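Probable chemoreceptor (Methyl-accepting chemotaxis) transmembrane protein (Rhizobium meliloti, PDB 6D8V) probably acts as a transmembrane chemotaxis receptor that senses quaternary ammonium compounds, its sensory region binding 1,1-dimethyl-prolinium. Local coordinates at residues Glu235-Thr238 with Pro244-Arg247; Lys223-Leu226 with Pro231-Ile234; Pro101-Ser104 with Asn110-Leu113; Arg34-Val39 with Lys59-Gln64. One frame throughout, in Å; residues are numbered along the deposited sequence.

Interaction 1 of 4, residues Glu235-Thr238 with Pro244-Arg247; sequences ENLT and PFDR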
loop_
_atom_site.group_PDB
_atom_site.type_symbol
_atom_site.label_atom_id
_atom_site.label_comp_id
_atom_site.label_asym_id
_atom_site.label_seq_id
_atom_site.Cartn_x
_atom_site.Cartn_y
_atom_site.Cartn_z
ATOM N N GLU A 235 3.440 27.400 6.432
ATOM C CA GLU A 235 3.608 28.190 7.641
ATOM C C GLU A 235 2.266 28.669 8.173
ATOM O O GLU A 235 1.407 29.126 7.415
ATOM C CB GLU A 235 4.520 29.390 7.387
ATOM C CG GLU A 235 5.969 29.038 7.110
ATOM C CD GLU A 235 6.853 30.265 6.965
ATOM O OE1 GLU A 235 6.340 31.334 6.568
ATOM O OE2 GLU A 235 8.061 30.155 7.259
ATOM N N ASN A 236 2.102 28.519 9.463
ATOM C CA ASN A 236 0.936 29.002 10.113
ATOM C C ASN A 236 -0.391 28.590 9.590
ATOM O O ASN A 236 -1.007 29.338 8.868
ATOM C CB ASN A 236 0.958 30.483 10.329
ATOM C CG ASN A 236 0.459 30.830 11.681
ATOM O OD1 ASN A 236 -0.248 30.068 12.296
ATOM N ND2 ASN A 236 0.857 31.949 12.170
ATOM N N LEU A 237 -0.791 27.361 9.868
ATOM C CA LEU A 237 -2.134 26.959 9.534
ATOM C C LEU A 237 -2.789 26.514 10.784
ATOM O O LEU A 237 -2.105 26.161 11.730
ATOM C CB LEU A 237 -2.181 25.874 8.493
ATOM C CG LEU A 237 -1.062 24.898 8.337
ATOM C CD1 LEU A 237 -1.545 23.634 8.940
ATOM C CD2 LEU A 237 -0.933 24.678 6.873
ATOM N N THR A 238 -4.122 26.614 10.804
ATOM C CA THR A 238 -4.912 26.482 12.028
ATOM C C THR A 238 -6.014 25.477 11.999
ATOM O O THR A 238 -6.844 25.520 11.139
ATOM C CB THR A 238 -5.589 27.793 12.300
ATOM O OG1 THR A 238 -5.773 28.439 11.047
ATOM C CG2 THR A 238 -4.699 28.628 13.135
ATOM N N PRO A 244 -1.913 26.984 16.771
ATOM C CA PRO A 244 -1.621 26.900 15.352
ATOM C C PRO A 244 -0.254 26.338 15.211
ATOM O O PRO A 244 0.508 26.305 16.149
ATOM C CB PRO A 244 -1.707 28.341 14.888
ATOM C CG PRO A 244 -1.588 29.179 16.108
ATOM C CD PRO A 244 -1.219 28.274 17.221
ATOM N N PHE A 245 0.030 25.821 14.043
ATOM C CA PHE A 245 1.223 25.052 13.864
ATOM C C PHE A 245 1.697 25.137 12.468
ATOM O O PHE A 245 1.086 25.759 11.626
ATOM C CB PHE A 245 1.007 23.606 14.250
ATOM C CG PHE A 245 -0.121 22.947 13.543
ATOM C CD1 PHE A 245 -0.822 21.976 14.160
ATOM C CD2 PHE A 245 -0.455 23.284 12.275
ATOM C CE1 PHE A 245 -1.857 21.370 13.519
ATOM C CE2 PHE A 245 -1.461 22.682 11.622
ATOM C CZ PHE A 245 -2.171 21.734 12.239
ATOM N N ASP A 246 2.824 24.505 12.253
ATOM C CA ASP A 246 3.422 24.453 10.928
ATOM C C ASP A 246 3.293 23.044 10.361
ATOM O O ASP A 246 3.358 22.053 11.094
ATOM C CB ASP A 246 4.902 24.848 10.978
ATOM C CG ASP A 246 5.119 26.265 11.469
ATOM O OD1 ASP A 246 4.585 27.205 10.841
ATOM O OD2 ASP A 246 5.827 26.438 12.484
ATOM N N ARG A 247 3.126 22.956 9.044
ATOM C CA ARG A 247 3.043 21.676 8.346
ATOM C C ARG A 247 4.271 21.547 7.459
ATOM O O ARG A 247 4.437 22.319 6.512
ATOM C CB ARG A 247 1.763 21.574 7.519
ATOM C CG ARG A 247 1.587 20.244 6.805
ATOM C CD ARG A 247 0.512 19.382 7.449
ATOM N NE ARG A 247 -0.840 19.813 7.080
ATOM C CZ ARG A 247 -1.933 19.523 7.774
ATOM N NH1 ARG A 247 -1.844 18.803 8.883
ATOM N NH2 ARG A 247 -3.111 19.959 7.361
#
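Leu237 and Phe245 are the antiparallel hydrogen-bonded pair of the beta hairpin made by strands 232-239 and 243-254. Leu237 N donates to Phe245 O at 3.0 Å, and Phe245 N returns a bond to Leu237 O at 3.2 Å, the latter nearly straight (174°). Just before this pair the chain turns a corner at Asn236, whose positive phi of 53° asparagine tolerates better than most residues. Here a side chain replaces the backbone ladder: Asn236 N bonds to Asp246 OD1 (3.1 Å). That oxygen is gripped twice, since it also makes a salt bridge with Arg269, which would offset the nearby negative charge of Glu4. Toward the other end of the contact, Asn236 OD1 lies against Pro244 CB at 3.4 Å, and the methyl CG2 of Thr238 comes to 3.5 Å from the same Pro244 CB.

Phe245 has CG set between its backbone N and carbonyl carbon (chi1 55°), and the ring meets Leu237 CG edge-on, in its plane. The exact fit of the leucine's end against the ring is doubtful, being modelled too close. Replacing Phe245 by alanine is likely to open a gap beside Leu237 and take cover from Asp266 and Pro268. Leu237 crosses Arg247 at about a right angle, its CD2 lying 4.2 Å from Arg247 CB, while the charged end of Arg247 goes to a salt bridge with Asp266.

Strand 243-254 is flanked on its other edge by strand 259-268, with backbone hydrogen bonds between Pro244 and Arg269 and between Asp246 and Val267, whereas strand 232-239 lies at the margin of this four-stranded antiparallel sheet.

Interaction 2 of 4, residues Lys223-Leu226 with Pro231-Ile234; sequences KDAL and PRMI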
loop_
_atom_site.group_PDB
_atom_site.type_symbol
_atom_site.label_atom_id
_atom_site.label_comp_id
_atom_site.label_asym_id
_atom_site.label_seq_id
_atom_site.Cartn_x
_atom_site.Cartn_y
_atom_site.Cartn_z
ATOM N N LYS A 223 1.616 20.120 -3.838
ATOM C CA LYS A 223 1.787 19.812 -5.255
ATOM C C LYS A 223 3.204 20.118 -5.735
ATOM O O LYS A 223 3.756 19.373 -6.562
ATOM C CB LYS A 223 0.755 20.579 -6.085
ATOM C CG LYS A 223 -0.697 20.255 -5.714
ATOM C CD LYS A 223 -0.948 18.746 -5.674
ATOM C CE LYS A 223 -2.332 18.387 -5.128
ATOM N NZ LYS A 223 -2.494 16.911 -4.959
ATOM N N ASP A 224 3.810 21.196 -5.221
ATOM C CA ASP A 224 5.173 21.542 -5.616
ATOM C C ASP A 224 6.205 20.632 -4.961
ATOM O O ASP A 224 7.178 20.227 -5.607
ATOM C CB ASP A 224 5.462 23.005 -5.286
ATOM C CG ASP A 224 4.602 23.950 -6.092
ATOM O OD1 ASP A 224 4.174 23.545 -7.194
ATOM O OD2 ASP A 224 4.348 25.084 -5.629
ATOM N N ALA A 225 6.022 20.304 -3.679
ATOM C CA ALA A 225 6.880 19.300 -3.055
ATOM C C ALA A 225 6.814 17.984 -3.820
ATOM O O ALA A 225 7.844 17.351 -4.084
ATOM C CB ALA A 225 6.480 19.092 -1.593
ATOM N N LEU A 226 5.606 17.571 -4.206
ATOM C CA LEU A 226 5.442 16.354 -4.994
ATOM C C LEU A 226 6.211 16.405 -6.313
ATOM O O LEU A 226 6.618 15.360 -6.828
ATOM C CB LEU A 226 3.954 16.103 -5.265
ATOM C CG LEU A 226 3.289 15.006 -4.432
ATOM C CD1 LEU A 226 1.811 14.893 -4.771
ATOM C CD2 LEU A 226 3.995 13.666 -4.637
ATOM N N PRO A 231 11.632 19.009 0.190
ATOM C CA PRO A 231 10.700 19.354 1.266
ATOM C C PRO A 231 10.144 20.756 1.117
ATOM O O PRO A 231 10.790 21.654 0.575
ATOM C CB PRO A 231 11.567 19.234 2.524
ATOM C CG PRO A 231 12.643 18.256 2.126
ATOM C CD PRO A 231 12.945 18.606 0.708
ATOM N N ARG A 232 8.917 20.931 1.595
ATOM C CA ARG A 232 8.304 22.241 1.734
ATOM C C ARG A 232 7.778 22.395 3.158
ATOM O O ARG A 232 7.641 21.416 3.901
ATOM C CB ARG A 232 7.176 22.450 0.710
ATOM C CG ARG A 232 7.647 22.459 -0.737
ATOM C CD ARG A 232 8.610 23.622 -1.014
ATOM N NE ARG A 232 9.731 23.215 -1.864
ATOM C CZ ARG A 232 9.633 22.959 -3.165
ATOM N NH1 ARG A 232 10.706 22.591 -3.850
ATOM N NH2 ARG A 232 8.460 23.059 -3.778
ATOM N N MET A 233 7.506 23.645 3.540
ATOM C CA MET A 233 6.919 23.951 4.838
ATOM C C MET A 233 5.758 24.909 4.646
ATOM O O MET A 233 5.929 25.996 4.088
ATOM C CB MET A 233 7.942 24.555 5.797
ATOM C CG MET A 233 7.514 24.524 7.265
ATOM S SD MET A 233 8.519 25.646 8.258
ATOM C CE MET A 233 8.386 24.916 9.890
ATOM N N ILE A 234 4.585 24.496 5.106
ATOM C CA ILE A 234 3.402 25.342 5.139
ATOM C C ILE A 234 3.398 26.069 6.476
ATOM O O ILE A 234 3.392 25.429 7.534
ATOM C CB ILE A 234 2.133 24.501 4.948
ATOM C CG1 ILE A 234 2.366 23.508 3.808
ATOM C CG2 ILE A 234 0.945 25.385 4.637
ATOM C CD1 ILE A 234 1.251 22.526 3.587
#
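The guanidinium of Arg232 has the backbone of Ala225 over one face, with CA above it, and Asp224 CB at its edge, in plane and 3.4 Å from Arg232 NH2. This is a helix-to-strand junction: helix 219-228 ends, the chain passes through a short loop, and strand 232-239 starts as the outermost strand of a four-stranded antiparallel sheet. An alpha/beta module of this kind, beside the long helix 2-45, is consistent with the second sensor unit of a double Cache receptor.

Arg232 points toward the helix from the beginning of the strand. Its chain bends at chi2 (-63°) and again at chi3, so that the aliphatic part runs along Ala225 before the flat end turns over the helix backbone. Alanine suits its place because its one methyl fits beneath that aliphatic part, with CB 3.7 Å from Arg232 CG and 4.1 Å from Arg232 CB, and it also rests on Val249 of strand 243-254. Arg232 touches the same valine and is paired with it through the backbone.

Asp224 contributes its CB rather than its charge. Its OD2 stands 4.9 Å from Arg232 NH2, too far for a salt bridge, though opposite charges at this range should still attract. The guanidinium also lies near the C-terminal end of helix 219-228, where the helix dipole would probably welcome a positive group. Pro231 and Met233 turn instead to helix 2-45, meeting Phe8. At the far end of the arginine, NH2 comes within 3.5 Å of the carbonyl carbon C of Asp224.

Interaction 3 of 4, residues Pro101-Ser104 with Asn110-Leu113; sequences PYWS and NIQL. With PBE (1,1-dimethyl-prolinium), chain C.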
loop_
_atom_site.group_PDB
_atom_site.type_symbol
_atom_site.label_atom_id
_atom_site.label_comp_id
_atom_site.label_asym_id
_atom_site.label_seq_id
_atom_site.Cartn_x
_atom_site.Cartn_y
_atom_site.Cartn_z
ATOM N N PRO A 101 -7.635 -16.260 -5.493
ATOM C CA PRO A 101 -7.431 -16.542 -4.068
ATOM C C PRO A 101 -7.011 -15.296 -3.310
ATOM O O PRO A 101 -6.332 -14.413 -3.842
ATOM C CB PRO A 101 -6.299 -17.580 -4.062
ATOM C CG PRO A 101 -5.995 -17.884 -5.504
ATOM C CD PRO A 101 -6.517 -16.746 -6.315
ATOM N N TYR A 102 -7.400 -15.242 -2.037
ATOM C CA TYR A 102 -7.099 -14.061 -1.231
ATOM C C TYR A 102 -7.032 -14.444 0.242
ATOM O O TYR A 102 -8.063 -14.734 0.854
ATOM C CB TYR A 102 -8.143 -12.979 -1.463
ATOM C CG TYR A 102 -7.875 -11.707 -0.693
ATOM C CD1 TYR A 102 -6.578 -11.327 -0.369
ATOM C CD2 TYR A 102 -8.921 -10.883 -0.295
ATOM C CE1 TYR A 102 -6.334 -10.165 0.334
ATOM C CE2 TYR A 102 -8.684 -9.722 0.407
ATOM C CZ TYR A 102 -7.393 -9.366 0.721
ATOM O OH TYR A 102 -7.161 -8.203 1.422
ATOM N N TRP A 103 -5.829 -14.418 0.806
ATOM C CA TRP A 103 -5.646 -14.515 2.248
ATOM C C TRP A 103 -5.628 -13.116 2.846
ATOM O O TRP A 103 -4.908 -12.240 2.361
ATOM C CB TRP A 103 -4.349 -15.251 2.589
ATOM C CG TRP A 103 -4.360 -16.711 2.252
ATOM C CD1 TRP A 103 -3.804 -17.305 1.158
ATOM C CD2 TRP A 103 -4.955 -17.765 3.023
ATOM N NE1 TRP A 103 -4.013 -18.663 1.199
ATOM C CE2 TRP A 103 -4.719 -18.969 2.332
ATOM C CE3 TRP A 103 -5.666 -17.805 4.227
ATOM C CZ2 TRP A 103 -5.166 -20.200 2.806
ATOM C CZ3 TRP A 103 -6.107 -19.026 4.696
ATOM C CH2 TRP A 103 -5.857 -20.208 3.986
ATOM N N SER A 104 -6.417 -12.912 3.898
ATOM C CA SER A 104 -6.552 -11.606 4.526
ATOM C C SER A 104 -6.781 -11.798 6.017
ATOM O O SER A 104 -7.006 -12.912 6.495
ATOM C CB SER A 104 -7.703 -10.810 3.910
ATOM O OG SER A 104 -8.932 -11.506 4.066
ATOM N N ASN A 110 -7.237 -12.884 12.677
ATOM C CA ASN A 110 -6.940 -14.214 12.166
ATOM C C ASN A 110 -6.990 -14.188 10.641
ATOM O O ASN A 110 -7.417 -13.205 10.031
ATOM C CB ASN A 110 -7.913 -15.259 12.738
ATOM C CG ASN A 110 -7.494 -15.758 14.116
ATOM O OD1 ASN A 110 -7.894 -15.205 15.142
ATOM N ND2 ASN A 110 -6.680 -16.807 14.142
ATOM N N ILE A 111 -6.531 -15.270 10.016
ATOM C CA ILE A 111 -6.370 -15.330 8.565
ATOM C C ILE A 111 -7.514 -16.128 7.965
ATOM O O ILE A 111 -7.854 -17.211 8.458
ATOM C CB ILE A 111 -5.021 -15.945 8.164
ATOM C CG1 ILE A 111 -3.883 -15.298 8.963
ATOM C CG2 ILE A 111 -4.793 -15.778 6.667
ATOM C CD1 ILE A 111 -3.416 -16.141 10.153
ATOM N N GLN A 112 -8.092 -15.605 6.889
ATOM C CA GLN A 112 -9.207 -16.250 6.216
ATOM C C GLN A 112 -8.963 -16.243 4.718
ATOM O O GLN A 112 -8.240 -15.388 4.192
ATOM C CB GLN A 112 -10.529 -15.548 6.511
ATOM C CG GLN A 112 -10.487 -14.084 6.124
ATOM C CD GLN A 112 -11.815 -13.396 6.286
ATOM O OE1 GLN A 112 -12.551 -13.654 7.237
ATOM N NE2 GLN A 112 -12.134 -12.511 5.352
ATOM N N LEU A 113 -9.594 -17.190 4.035
ATOM C CA LEU A 113 -9.484 -17.324 2.592
ATOM C C LEU A 113 -10.688 -16.648 1.947
ATOM O O LEU A 113 -11.813 -17.146 2.053
ATOM C CB LEU A 113 -9.416 -18.796 2.193
ATOM C CG LEU A 113 -8.596 -19.166 0.956
ATOM C CD1 LEU A 113 -8.748 -20.655 0.669
ATOM C CD2 LEU A 113 -8.990 -18.335 -0.257
HETATM N N PBE C . -7.620 -7.391 -2.996
HETATM C CD PBE C . -6.632 -7.256 -3.841
HETATM C CA PBE C . -8.582 -6.321 -3.486
HETATM C CB PBE C . -8.520 -6.531 -5.052
HETATM C CG PBE C . -7.342 -6.924 -5.281
HETATM C CE PBE C . -8.188 -8.751 -3.101
HETATM C CF PBE C . -7.168 -7.104 -1.620
HETATM C C PBE C . -9.938 -6.393 -2.991
HETATM O O PBE C . -10.848 -5.765 -3.598
HETATM O OXT PBE C . -10.220 -7.046 -1.952
#
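The Tyr102 ring is held between a bound ligand and its own strand: methyl CE of 1,1-dimethyl-prolinium is 3.5 Å above the ring plane, over its centre, and Ser104 CB lies against the opposite face. The ring belongs to a beta hairpin, strands 101-105 and 111-115, in the first PDC sensor domain of the Cache clan. Tyr102 extends with CG opposite its backbone N (chi1 -178°), which lays the ring beneath the ligand. A flat, electron-rich face suits a quaternary ammonium group, which has no N-H to offer, and Trp72, Phe116, Trp124 and Tyr140 also line this pocket. A leucine in place of Tyr102 would probably leave the N-methyl without its aromatic floor and weaken hold of the cation.

Trp103, next in sequence, turns to the other face of the hairpin and packs with Leu113. Leu113 CG sits over the six-membered ring of Trp103, 4.1 Å from its centroid and 12° off the normal, a CH-pi contact. Trp103 NE1 points elsewhere, bonding to Ile55 O.

Ser104 and Gln112 form the hydrogen-bonded pair: Ser104 N donates to Gln112 O at 3.1 Å, in the carbonyl plane, and Gln112 N to Ser104 O at 2.9 Å.

Interaction 4 of 4, residues Arg34-Val39 with Lys59-Gln64; sequences RTMSGV and KANLEQ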
loop_
_atom_site.group_PDB
_atom_site.type_symbol
_atom_site.label_atom_id
_atom_site.label_comp_id
_atom_site.label_asym_id
_atom_site.label_seq_id
_atom_site.Cartn_x
_atom_site.Cartn_y
_atom_site.Cartn_z
ATOM N N ARG A 34 7.384 -9.738 -4.903
ATOM C CA ARG A 34 8.101 -10.149 -6.112
ATOM C C ARG A 34 8.563 -11.603 -6.025
ATOM O O ARG A 34 8.460 -12.355 -7.002
ATOM C CB ARG A 34 9.293 -9.217 -6.374
ATOM C CG ARG A 34 10.101 -9.570 -7.625
ATOM C CD ARG A 34 11.097 -8.479 -8.036
ATOM N NE ARG A 34 11.684 -8.751 -9.350
ATOM C CZ ARG A 34 12.452 -7.902 -10.027
ATOM N NH1 ARG A 34 12.737 -6.710 -9.525
ATOM N NH2 ARG A 34 12.935 -8.249 -11.212
ATOM N N THR A 35 9.083 -12.016 -4.866
ATOM C CA THR A 35 9.420 -13.422 -4.670
ATOM C C THR A 35 8.209 -14.320 -4.900
ATOM O O THR A 35 8.297 -15.325 -5.612
ATOM C CB THR A 35 9.978 -13.648 -3.266
ATOM O OG1 THR A 35 11.275 -13.051 -3.159
ATOM C CG2 THR A 35 10.086 -15.139 -2.973
ATOM N N MET A 36 7.070 -13.978 -4.290
ATOM C CA MET A 36 5.871 -14.794 -4.455
ATOM C C MET A 36 5.444 -14.861 -5.917
ATOM O O MET A 36 5.126 -15.941 -6.431
ATOM C CB MET A 36 4.737 -14.249 -3.587
ATOM C CG MET A 36 3.485 -15.104 -3.629
ATOM S SD MET A 36 3.727 -16.687 -2.804
ATOM C CE MET A 36 3.953 -16.142 -1.113
ATOM N N SER A 37 5.429 -13.718 -6.603
ATOM C CA SER A 37 5.163 -13.711 -8.037
ATOM C C SER A 37 6.057 -14.701 -8.770
ATOM O O SER A 37 5.621 -15.336 -9.738
ATOM C CB SER A 37 5.361 -12.301 -8.593
ATOM O OG SER A 37 5.397 -12.310 -10.010
ATOM N N GLY A 38 7.307 -14.847 -8.323
ATOM C CA GLY A 38 8.211 -15.783 -8.969
ATOM C C GLY A 38 7.823 -17.228 -8.726
ATOM O O GLY A 38 7.688 -18.013 -9.669
ATOM N N VAL A 39 7.642 -17.605 -7.454
ATOM C CA VAL A 39 7.343 -19.006 -7.156
ATOM C C VAL A 39 6.003 -19.413 -7.754
ATOM O O VAL A 39 5.818 -20.570 -8.155
ATOM C CB VAL A 39 7.383 -19.284 -5.637
ATOM C CG1 VAL A 39 7.961 -18.104 -4.886
ATOM C CG2 VAL A 39 6.001 -19.646 -5.119
ATOM N N LYS A 59 -0.293 -18.275 1.294
ATOM C CA LYS A 59 -0.451 -17.892 2.690
ATOM C C LYS A 59 0.881 -17.593 3.365
ATOM O O LYS A 59 0.898 -16.956 4.427
ATOM C CB LYS A 59 -1.198 -18.996 3.447
ATOM C CG LYS A 59 -1.626 -18.627 4.855
ATOM C CD LYS A 59 -2.561 -19.683 5.432
ATOM C CE LYS A 59 -2.896 -19.406 6.889
ATOM N NZ LYS A 59 -3.866 -20.398 7.425
ATOM N N ALA A 60 1.997 -18.027 2.766
ATOM C CA ALA A 60 3.303 -17.829 3.386
ATOM C C ALA A 60 3.616 -16.355 3.591
ATOM O O ALA A 60 4.283 -15.990 4.569
ATOM C CB ALA A 60 4.390 -18.479 2.538
ATOM N N ASN A 61 3.140 -15.494 2.687
ATOM C CA ASN A 61 3.492 -14.078 2.750
ATOM C C ASN A 61 2.890 -13.382 3.963
ATOM O O ASN A 61 3.417 -12.353 4.406
ATOM C CB ASN A 61 3.047 -13.370 1.475
ATOM C CG ASN A 61 4.185 -13.150 0.507
ATOM O OD1 ASN A 61 5.342 -13.009 0.910
ATOM N ND2 ASN A 61 3.861 -13.105 -0.783
ATOM N N LEU A 62 1.782 -13.906 4.500
ATOM C CA LEU A 62 1.188 -13.326 5.700
ATOM C C LEU A 62 1.777 -13.919 6.975
ATOM O O LEU A 62 1.884 -13.220 7.991
ATOM C CB LEU A 62 -0.326 -13.522 5.691
ATOM C CG LEU A 62 -1.177 -12.575 4.849
ATOM C CD1 LEU A 62 -2.658 -12.865 5.078
ATOM C CD2 LEU A 62 -0.865 -11.113 5.151
ATOM N N GLU A 63 2.156 -15.198 6.946
ATOM C CA GLU A 63 2.767 -15.810 8.117
ATOM C C GLU A 63 4.155 -15.245 8.404
ATOM O O GLU A 63 4.603 -15.279 9.554
ATOM C CB GLU A 63 2.851 -17.326 7.935
ATOM C CG GLU A 63 1.522 -18.067 8.004
ATOM C CD GLU A 63 1.700 -19.570 7.824
ATOM O OE1 GLU A 63 1.731 -20.036 6.664
ATOM O OE2 GLU A 63 1.830 -20.282 8.843
ATOM N N GLN A 64 4.857 -14.730 7.390
ATOM C CA GLN A 64 6.233 -14.285 7.595
ATOM C C GLN A 64 6.386 -12.776 7.732
ATOM O O GLN A 64 7.426 -12.319 8.211
ATOM C CB GLN A 64 7.139 -14.758 6.447
ATOM C CG GLN A 64 7.041 -16.241 6.099
ATOM C CD GLN A 64 7.509 -17.168 7.210
ATOM O OE1 GLN A 64 8.502 -16.898 7.895
ATOM N NE2 GLN A 64 6.790 -18.276 7.389
#
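Along Arg34-Val39 one residue, Met36, reaches across to Ala60 and Asn61. Ahead of it in sequence, Arg34 lies against Tyr156 of strand 149-160, and Thr35, although its side chain starts toward helix 60-64, keeps OG1 bonded to Ala31 O one turn back in its own helix. Met36 then reaches across to the short helix. Its CG stands anti to the backbone N (chi1 -176°), carrying the chain outward, and bends at chi2 (69°) and chi3 (66°) curl the methyl round the amide of Asn61. The two side chains slide past each other in opposite directions: Met36 CE lies 3.4 Å from Asn61 CG, while Asn61 ND2 runs back to within 3.2 Å of Met36 CB. A flexible, unbranched methionine suits this wrapping, and its CE also meets Ala60 CB at 4.4 Å.

The amide would be costly to bury without a partner; Asn61 ND2 makes a weak hydrogen bond to Ala32 O on the long helix. That helix, 2-45, runs beside the sensor module, as in Cache-type chemoreceptors, and here a short helix packs against it. Met36 and Asn61 also reach strand 163-173, Met36 at Ser168 and Asn61 at Val170, although the Asn61 side chain is about 12 Å from the ligand.

Ser37 turns away from helix 60-64 and bonds through OG to Pro157 O. Gly38 continues the helix, its N donating to Arg34 O at 3.0 Å.

Overall arrangement
From the N terminus, interaction 4 comes first, closing the loop from helix 2-45 through helix 51-58 to helix 60-64. Interaction 3 then closes a tight hairpin in the ligand-binding module, and the two touch where Leu62 packs on Trp103 and Ile111. Much later, interaction 2 joins helix 219-228 to the start of strand 232-239, and interaction 1 follows directly, pairing that strand's end with strand 243-254; Arg247 O and Ile234 N probably bond between them. None nests or crosses: all four run in series. Interactions 1 and 2 lie opposite 3 and 4 about the chain's centre, with helix 2-45 running past both groups.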